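Local coordinates for natterin-like protein (PDB 6IUL), which is a lamprey immune protein with a jacalin-like lectin domain and an aerolysin-type pore-forming region, and probably kills target cells by perforating their membranes, at residues V35-Q41 against A104-W109. Sequence-based numbering, arbitrary orientation.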
loop_
_atom_site.group_PDB
_atom_site.type_symbol
_atom_site.label_atom_id
_atom_site.label_comp_id
_atom_site.label_asym_id
_atom_site.label_seq_id
_atom_site.Cartn_x
_atom_site.Cartn_y
_atom_site.Cartn_z
ATOM N N VAL A 35 -34.953 -15.136 -7.672
ATOM C CA VAL A 35 -35.571 -16.337 -8.165
ATOM C C VAL A 35 -37.032 -16.423 -7.718
ATOM O O VAL A 35 -37.377 -16.216 -6.536
ATOM C CB VAL A 35 -34.834 -17.602 -7.675
ATOM C CG1 VAL A 35 -35.473 -18.873 -8.227
ATOM C CG2 VAL A 35 -33.373 -17.585 -8.102
ATOM N N SER A 36 -37.888 -16.717 -8.682
ATOM C CA SER A 36 -39.277 -16.999 -8.442
ATOM C C SER A 36 -39.507 -18.501 -8.595
ATOM O O SER A 36 -38.984 -19.134 -9.520
ATOM C CB SER A 36 -40.195 -16.230 -9.417
ATOM O OG SER A 36 -40.181 -14.830 -9.127
ATOM N N VAL A 37 -40.277 -19.064 -7.667
ATOM C CA VAL A 37 -40.580 -20.492 -7.653
ATOM C C VAL A 37 -42.104 -20.722 -7.729
ATOM O O VAL A 37 -42.878 -19.970 -7.200
ATOM C CB VAL A 37 -40.006 -21.168 -6.421
ATOM C CG1 VAL A 37 -38.497 -21.007 -6.395
ATOM C CG2 VAL A 37 -40.606 -20.624 -5.126
ATOM N N GLY A 38 -42.508 -21.722 -8.467
ATOM C CA GLY A 38 -43.889 -22.160 -8.430
ATOM C C GLY A 38 -44.003 -23.532 -7.741
ATOM O O GLY A 38 -43.065 -24.011 -7.090
ATOM N N GLY A 39 -45.160 -24.171 -7.914
ATOM C CA GLY A 39 -45.390 -25.435 -7.326
ATOM C C GLY A 39 -44.485 -26.547 -7.777
ATOM O O GLY A 39 -44.012 -27.325 -6.963
ATOM N N TRP A 40 -44.214 -26.606 -9.054
ATOM C CA TRP A 40 -43.478 -27.734 -9.629
ATOM C C TRP A 40 -42.311 -27.238 -10.510
ATOM O O TRP A 40 -41.848 -27.916 -11.443
ATOM C CB TRP A 40 -44.430 -28.686 -10.429
ATOM C CG TRP A 40 -45.340 -27.960 -11.427
ATOM C CD1 TRP A 40 -46.503 -27.245 -11.133
ATOM C CD2 TRP A 40 -45.209 -27.929 -12.855
ATOM N NE1 TRP A 40 -47.049 -26.756 -12.296
ATOM C CE2 TRP A 40 -46.306 -27.180 -13.366
ATOM C CE3 TRP A 40 -44.280 -28.468 -13.752
ATOM C CZ2 TRP A 40 -46.463 -26.901 -14.737
ATOM C CZ3 TRP A 40 -44.439 -28.216 -15.126
ATOM C CH2 TRP A 40 -45.538 -27.437 -15.607
ATOM N N GLN A 41 -41.822 -26.047 -10.223
ATOM C CA GLN A 41 -40.765 -25.471 -11.046
ATOM C C GLN A 41 -40.138 -24.236 -10.411
ATOM O O GLN A 41 -40.721 -23.630 -9.485
ATOM C CB GLN A 41 -41.297 -25.099 -12.448
ATOM C CG GLN A 41 -42.156 -23.863 -12.469
ATOM C CD GLN A 41 -43.636 -24.120 -12.126
ATOM O OE1 GLN A 41 -43.969 -24.803 -11.196
ATOM N NE2 GLN A 41 -44.487 -23.489 -12.842
ATOM N N ALA A 104 -33.497 -21.743 -3.243
ATOM C CA ALA A 104 -34.803 -21.494 -3.791
ATOM C C ALA A 104 -35.302 -22.764 -4.505
ATOM O O ALA A 104 -34.612 -23.295 -5.378
ATOM C CB ALA A 104 -34.732 -20.313 -4.744
ATOM N N LYS A 105 -36.484 -23.232 -4.123
ATOM C CA LYS A 105 -37.036 -24.483 -4.631
ATOM C C LYS A 105 -38.561 -24.433 -4.868
ATOM O O LYS A 105 -39.281 -23.664 -4.219
ATOM C CB LYS A 105 -36.720 -25.614 -3.639
ATOM C CG LYS A 105 -37.357 -25.414 -2.285
ATOM C CD LYS A 105 -37.247 -26.607 -1.362
ATOM C CE LYS A 105 -37.626 -26.154 0.061
ATOM N NZ LYS A 105 -38.208 -27.256 0.858
ATOM N N MET A 106 -39.018 -25.209 -5.853
ATOM C CA MET A 106 -40.391 -25.729 -5.914
ATOM C C MET A 106 -41.158 -26.051 -4.634
ATOM O O MET A 106 -40.798 -26.947 -3.914
ATOM C CB MET A 106 -40.388 -27.177 -6.382
ATOM C CG MET A 106 -40.111 -27.385 -7.807
ATOM S SD MET A 106 -40.222 -29.155 -8.138
ATOM C CE MET A 106 -39.337 -30.020 -6.882
ATOM N N THR A 107 -42.270 -25.381 -4.423
ATOM C CA THR A 107 -43.007 -25.407 -3.161
ATOM C C THR A 107 -43.771 -26.705 -2.945
ATOM O O THR A 107 -43.970 -27.089 -1.826
ATOM C CB THR A 107 -44.048 -24.248 -3.099
ATOM O OG1 THR A 107 -44.971 -24.363 -4.193
ATOM C CG2 THR A 107 -43.313 -22.874 -3.155
ATOM N N ASP A 108 -44.200 -27.373 -4.002
ATOM C CA ASP A 108 -45.063 -28.569 -3.860
ATOM C C ASP A 108 -44.327 -29.908 -4.076
ATOM O O ASP A 108 -44.175 -30.668 -3.160
ATOM C CB ASP A 108 -46.274 -28.465 -4.792
ATOM C CG ASP A 108 -47.103 -27.198 -4.534
ATOM O OD1 ASP A 108 -46.972 -26.620 -3.437
ATOM O OD2 ASP A 108 -47.836 -26.748 -5.447
ATOM N N TRP A 109 -43.880 -30.211 -5.291
ATOM C CA TRP A 109 -43.166 -31.473 -5.506
ATOM C C TRP A 109 -41.911 -31.501 -4.588
ATOM O O TRP A 109 -41.403 -30.501 -4.092
ATOM C CB TRP A 109 -42.876 -31.698 -6.993
ATOM C CG TRP A 109 -44.140 -31.728 -7.889
ATOM C CD1 TRP A 109 -45.428 -31.571 -7.482
ATOM C CD2 TRP A 109 -44.202 -31.897 -9.339
ATOM N NE1 TRP A 109 -46.287 -31.628 -8.557
ATOM C CE2 TRP A 109 -45.573 -31.836 -9.709
ATOM C CE3 TRP A 109 -43.237 -32.103 -10.352
ATOM C CZ2 TRP A 109 -46.019 -31.966 -11.066
ATOM C CZ3 TRP A 109 -43.675 -32.240 -11.704
ATOM C CH2 TRP A 109 -45.058 -32.164 -12.041
#
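Trp40 lays its CB over the face of the Trp109 indole, a CH-pi contact 3.4 Å from the centroid of the six-membered ring and 12° off its normal. The pair belongs to the jacalin-like lectin domain, where the turn joining strands 30-37 and 42-49 of one four-stranded sheet meets the loop that follows strand 101-105 of another. In Trp40, CG sits between the backbone N and the carbonyl carbon (chi1 49°), and the two side chains lie side by side, pointing the same way; their planes are 31° apart, an oblique pairing. Trp109 is poorly ordered, so its exact placement is less certain. Backbone bonds tie the turn to the loop: Thr107 N donates to Gly38 O at 3.1 Å, while Gly39 O receives Asp108 N at 3.0 Å and a weak bond from Trp109 N. Met106 brings its CG to 3.2 Å from Gln41 N and its SD against the backbone carbonyl carbon of Trp40. Between the strands, Val37 sets CB against Lys105 O, and Val35 CG1 meets Ala104 CB at 3.8 Å. Gln41 folds its side chain back onto its own turn, where OE1 accepts Trp40 N at 2.8 Å, the donor lying nearly in line with the amide C=O.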